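Local coordinates for probable oxidoreductase protein (Rhizobium etli, PDB 4FB5), which probably acts as a nucleotide-dependent oxidoreductase of the GFO/IDH/MocA family, with a Rossmann-type domain for the cofactor and a second, sheet-based domain, at residues 157-167 / 293-303. Numbering follows the deposited sequence.
Sequences NPVMRHIRKLV and ILYDQERMNEF
Helix 158-167, with Val159 pointing at the strands and Ile163 reaching them by the end of its side chain, runs nearly antiparallel to strand 293-296, their axes 10.6 Å apart at an angle of 163°. Asn157 fixes the helix start to the turn between the strands: its ND2 gives a nearly straight bond to Met300 O (3.0 Å), lying in the carbonyl plane on a lone pair, while its OD1 caps the helix by accepting from Val159 N. The same ND2 makes a weak bond to Tyr295 OH (3.2 Å) and another to a water, so the amide ties the helix start to both the turn and strand 293-296. The first helical turn packs against Tyr295. Met160, a selenomethionine with its chain bent at chi2 and chi3, swings its methyl CE over one ring face, 3.8 Å from the Tyr295 centroid, a CH-pi contact; the selenium stands farther off above the ring, a Met-aromatic contact. Val159 CG1, placed anti to the backbone N (chi1 159°), touches both aromatics, 3.6 Å from Tyr295 CD1 and from Phe303 CD2. Ile163 lays CG1 over a face of Phe303, and its CD1 rests on Ile293 CG2 (4.1 Å) and Tyr295 CB. Farther along, Leu166 CD1 meets the Phe303 edge at CE1 (3.7 Å), and Phe303 CZ abuts the edge of the His162 imidazole, whose NE2 is bonded to Glu314 of a third subunit. The helix thus packs on one face of the large mixed sheet of the C-terminal domain, over neighbouring strands 291-296 and 302-307; Ile163 also reaches Ile286 of strand 281-288, and helix 206-221 adjoins it through Leu217 and Leu221.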
loop_
_atom_site.group_PDB
_atom_site.type_symbol
_atom_site.label_atom_id
_atom_site.label_comp_id
_atom_site.label_asym_id
_atom_site.label_seq_id
_atom_site.Cartn_x
_atom_site.Cartn_y
_atom_site.Cartn_z
ATOM N N ASN A 157 -0.572 -1.665 -22.213
ATOM C CA ASN A 157 -1.131 -2.272 -20.990
ATOM C C ASN A 157 -2.628 -2.158 -21.064
ATOM O O ASN A 157 -3.127 -1.099 -21.387
ATOM C CB ASN A 157 -0.623 -1.510 -19.770
ATOM C CG ASN A 157 -0.988 -2.168 -18.426
ATOM O OD1 ASN A 157 -1.910 -2.979 -18.310
ATOM N ND2 ASN A 157 -0.267 -1.766 -17.388
ATOM N N PRO A 158 -3.345 -3.248 -20.796
ATOM C CA PRO A 158 -4.793 -3.198 -20.686
ATOM C C PRO A 158 -5.309 -2.168 -19.691
ATOM O O PRO A 158 -6.367 -1.520 -19.955
ATOM C CB PRO A 158 -5.158 -4.594 -20.182
ATOM C CG PRO A 158 -4.107 -5.476 -20.738
ATOM C CD PRO A 158 -2.844 -4.642 -20.711
ATOM N N VAL A 159 -4.610 -2.007 -18.569
ATOM C CA VAL A 159 -5.026 -1.031 -17.559
ATOM C C VAL A 159 -5.017 0.342 -18.204
ATOM O O VAL A 159 -5.885 1.165 -17.985
ATOM C CB VAL A 159 -4.082 -1.087 -16.311
ATOM C CG1 VAL A 159 -4.138 0.205 -15.486
ATOM C CG2 VAL A 159 -4.377 -2.371 -15.486
HETATM N N MSE A 160 -4.027 0.556 -19.050
HETATM C CA MSE A 160 -3.840 1.810 -19.654
HETATM C C MSE A 160 -4.929 2.050 -20.713
HETATM O O MSE A 160 -5.460 3.149 -20.774
HETATM C CB MSE A 160 -2.406 1.882 -20.189
HETATM C CG MSE A 160 -1.951 3.247 -20.622
HETATM SE SE MSE A 160 -1.928 4.473 -19.056
HETATM C CE MSE A 160 -0.411 3.555 -18.169
ATOM N N ARG A 161 -5.275 1.044 -21.542
ATOM C CA ARG A 161 -6.421 1.228 -22.461
ATOM C C ARG A 161 -7.705 1.522 -21.680
ATOM O O ARG A 161 -8.522 2.341 -22.109
ATOM C CB ARG A 161 -6.653 0.112 -23.514
ATOM C CG ARG A 161 -5.708 -1.078 -23.535
ATOM C CD ARG A 161 -4.569 -0.907 -24.559
ATOM N NE ARG A 161 -4.323 -2.105 -25.380
ATOM C CZ ARG A 161 -4.834 -2.305 -26.615
ATOM N NH1 ARG A 161 -5.644 -1.412 -27.194
ATOM N NH2 ARG A 161 -4.553 -3.416 -27.287
ATOM N N HIS A 162 -7.864 0.897 -20.521
ATOM C CA HIS A 162 -8.991 1.230 -19.720
ATOM C C HIS A 162 -8.908 2.607 -19.129
ATOM O O HIS A 162 -9.927 3.212 -18.916
ATOM C CB HIS A 162 -9.216 0.228 -18.639
ATOM C CG HIS A 162 -10.613 0.252 -18.106
ATOM N ND1 HIS A 162 -11.712 -0.034 -18.894
ATOM C CD2 HIS A 162 -11.094 0.523 -16.870
ATOM C CE1 HIS A 162 -12.808 0.057 -18.164
ATOM N NE2 HIS A 162 -12.460 0.389 -16.934
ATOM N N ILE A 163 -7.712 3.119 -18.846
ATOM C CA ILE A 163 -7.618 4.501 -18.380
ATOM C C ILE A 163 -8.105 5.475 -19.454
ATOM O O ILE A 163 -8.926 6.369 -19.174
ATOM C CB ILE A 163 -6.230 4.863 -17.843
ATOM C CG1 ILE A 163 -6.074 4.163 -16.482
ATOM C CG2 ILE A 163 -6.123 6.359 -17.624
ATOM C CD1 ILE A 163 -4.659 4.011 -15.896
ATOM N N ARG A 164 -7.633 5.270 -20.675
ATOM C CA ARG A 164 -8.027 6.101 -21.816
ATOM C C ARG A 164 -9.520 6.121 -21.982
ATOM O O ARG A 164 -10.089 7.191 -22.113
ATOM C CB ARG A 164 -7.447 5.562 -23.085
ATOM C CG ARG A 164 -7.243 6.595 -24.097
ATOM C CD ARG A 164 -6.594 5.964 -25.271
ATOM N NE ARG A 164 -7.542 5.749 -26.347
ATOM C CZ ARG A 164 -7.610 6.526 -27.422
ATOM N NH1 ARG A 164 -6.800 7.569 -27.557
ATOM N NH2 ARG A 164 -8.492 6.260 -28.353
ATOM N N LYS A 165 -10.138 4.939 -21.945
ATOM C CA LYS A 165 -11.575 4.820 -22.027
ATOM C C LYS A 165 -12.319 5.601 -20.921
ATOM O O LYS A 165 -13.175 6.450 -21.239
ATOM C CB LYS A 165 -12.006 3.350 -22.056
ATOM C CG LYS A 165 -13.533 3.075 -22.260
ATOM C CD LYS A 165 -13.812 1.545 -22.412
ATOM C CE LYS A 165 -15.238 1.145 -21.991
ATOM N NZ LYS A 165 -16.325 1.901 -22.754
ATOM N N LEU A 166 -12.018 5.349 -19.650
ATOM C CA LEU A 166 -12.645 6.175 -18.614
ATOM C C LEU A 166 -12.488 7.691 -18.869
ATOM O O LEU A 166 -13.457 8.452 -18.780
ATOM C CB LEU A 166 -12.104 5.856 -17.234
ATOM C CG LEU A 166 -12.120 4.413 -16.773
ATOM C CD1 LEU A 166 -11.458 4.312 -15.406
ATOM C CD2 LEU A 166 -13.519 3.978 -16.711
ATOM N N VAL A 167 -11.277 8.126 -19.188
ATOM C CA VAL A 167 -11.060 9.542 -19.450
ATOM C C VAL A 167 -11.920 10.029 -20.637
ATOM O O VAL A 167 -12.627 11.063 -20.515
ATOM C CB VAL A 167 -9.589 9.882 -19.712
ATOM C CG1 VAL A 167 -9.466 11.315 -20.031
ATOM C CG2 VAL A 167 -8.797 9.592 -18.510
ATOM N N ILE A 293 -7.423 9.764 -11.315
ATOM C CA ILE A 293 -6.818 8.446 -11.543
ATOM C C ILE A 293 -5.335 8.394 -11.132
ATOM O O ILE A 293 -4.574 9.323 -11.439
ATOM C CB ILE A 293 -6.973 8.072 -13.001
ATOM C CG1 ILE A 293 -8.411 7.659 -13.253
ATOM C CG2 ILE A 293 -6.032 6.967 -13.371
ATOM C CD1 ILE A 293 -8.969 8.025 -14.636
ATOM N N LEU A 294 -4.956 7.311 -10.455
ATOM C CA LEU A 294 -3.584 6.984 -10.102
ATOM C C LEU A 294 -3.190 5.662 -10.733
ATOM O O LEU A 294 -4.004 4.721 -10.765
ATOM C CB LEU A 294 -3.435 6.876 -8.595
ATOM C CG LEU A 294 -4.039 8.044 -7.794
ATOM C CD1 LEU A 294 -3.837 7.872 -6.308
ATOM C CD2 LEU A 294 -3.590 9.504 -8.251
ATOM N N TYR A 295 -1.947 5.593 -11.255
ATOM C CA TYR A 295 -1.404 4.384 -11.825
ATOM C C TYR A 295 0.078 4.331 -11.547
ATOM O O TYR A 295 0.697 5.345 -11.494
ATOM C CB TYR A 295 -1.659 4.351 -13.323
ATOM C CG TYR A 295 -0.889 3.265 -14.013
ATOM C CD1 TYR A 295 -1.307 1.940 -13.974
ATOM C CD2 TYR A 295 0.315 3.549 -14.605
ATOM C CE1 TYR A 295 -0.534 0.914 -14.576
ATOM C CE2 TYR A 295 1.093 2.550 -15.152
ATOM C CZ TYR A 295 0.651 1.273 -15.158
ATOM O OH TYR A 295 1.395 0.413 -15.816
ATOM N N ASP A 296 0.632 3.140 -11.377
ATOM C CA ASP A 296 2.033 2.947 -11.073
ATOM C C ASP A 296 2.517 1.626 -11.693
ATOM O O ASP A 296 2.153 0.554 -11.174
ATOM C CB ASP A 296 2.250 2.857 -9.575
ATOM C CG ASP A 296 3.748 3.028 -9.180
ATOM O OD1 ASP A 296 4.017 3.820 -8.233
ATOM O OD2 ASP A 296 4.654 2.380 -9.803
ATOM N N GLN A 297 3.342 1.720 -12.747
ATOM C CA GLN A 297 3.942 0.598 -13.455
ATOM C C GLN A 297 4.504 -0.530 -12.583
ATOM O O GLN A 297 4.666 -1.654 -13.051
ATOM C CB GLN A 297 5.090 1.111 -14.327
ATOM C CG GLN A 297 5.523 0.133 -15.397
ATOM C CD GLN A 297 4.376 -0.175 -16.381
ATOM O OE1 GLN A 297 3.573 0.711 -16.741
ATOM N NE2 GLN A 297 4.291 -1.412 -16.803
ATOM N N GLU A 298 4.860 -0.228 -11.340
ATOM C CA GLU A 298 5.486 -1.237 -10.483
ATOM C C GLU A 298 4.449 -2.229 -9.943
ATOM O O GLU A 298 4.809 -3.289 -9.441
ATOM C CB GLU A 298 6.329 -0.586 -9.357
ATOM C CG GLU A 298 7.740 -0.178 -9.812
ATOM C CD GLU A 298 8.612 0.472 -8.689
ATOM O OE1 GLU A 298 9.843 0.571 -8.894
ATOM O OE2 GLU A 298 8.069 0.885 -7.619
ATOM N N ARG A 299 3.181 -1.825 -10.035
ATOM C CA ARG A 299 1.981 -2.636 -9.848
ATOM C C ARG A 299 1.121 -2.419 -11.103
ATOM O O ARG A 299 -0.020 -1.965 -11.059
ATOM C CB ARG A 299 1.248 -2.168 -8.605
ATOM C CG ARG A 299 2.077 -2.435 -7.382
ATOM C CD ARG A 299 1.354 -2.197 -6.095
ATOM N NE ARG A 299 0.866 -0.821 -6.003
ATOM C CZ ARG A 299 1.643 0.235 -5.917
ATOM N NH1 ARG A 299 2.978 0.096 -5.967
ATOM N NH2 ARG A 299 1.085 1.431 -5.837
HETATM N N MSE A 300 1.763 -2.658 -12.224
HETATM C CA MSE A 300 1.230 -2.716 -13.572
HETATM C C MSE A 300 -0.245 -3.212 -13.714
HETATM O O MSE A 300 -0.983 -2.881 -14.663
HETATM C CB MSE A 300 2.088 -3.766 -14.224
HETATM C CG MSE A 300 2.648 -3.359 -15.463
HETATM SE SE MSE A 300 2.999 -4.922 -16.633
HETATM C CE MSE A 300 3.895 -6.142 -15.338
ATOM N N ASN A 301 -0.634 -4.084 -12.802
ATOM C CA ASN A 301 -1.918 -4.723 -12.987
ATOM C C ASN A 301 -3.047 -4.088 -12.192
ATOM O O ASN A 301 -4.014 -4.710 -11.942
ATOM C CB ASN A 301 -1.796 -6.239 -12.799
ATOM C CG ASN A 301 -0.986 -6.879 -13.932
ATOM O OD1 ASN A 301 0.151 -7.266 -13.741
ATOM N ND2 ASN A 301 -1.561 -6.924 -15.138
ATOM N N GLU A 302 -2.903 -2.834 -11.818
ATOM C CA GLU A 302 -3.944 -2.145 -11.073
ATOM C C GLU A 302 -3.910 -0.661 -11.372
ATOM O O GLU A 302 -2.975 -0.165 -12.000
ATOM C CB GLU A 302 -3.855 -2.411 -9.559
ATOM C CG GLU A 302 -2.471 -2.245 -9.012
ATOM C CD GLU A 302 -2.366 -2.515 -7.515
ATOM O OE1 GLU A 302 -2.309 -1.519 -6.745
ATOM O OE2 GLU A 302 -2.310 -3.724 -7.115
ATOM N N PHE A 303 -4.983 0.021 -10.997
ATOM C CA PHE A 303 -5.001 1.459 -10.930
ATOM C C PHE A 303 -6.059 1.864 -9.970
ATOM O O PHE A 303 -6.842 1.068 -9.550
ATOM C CB PHE A 303 -5.198 2.100 -12.272
ATOM C CG PHE A 303 -6.551 1.930 -12.811
ATOM C CD1 PHE A 303 -7.448 3.020 -12.823
ATOM C CD2 PHE A 303 -6.942 0.700 -13.337
ATOM C CE1 PHE A 303 -8.733 2.874 -13.319
ATOM C CE2 PHE A 303 -8.211 0.538 -13.844
ATOM C CZ PHE A 303 -9.120 1.635 -13.843
HETATM O O HOH W 1 1.970 0.218 -18.643
#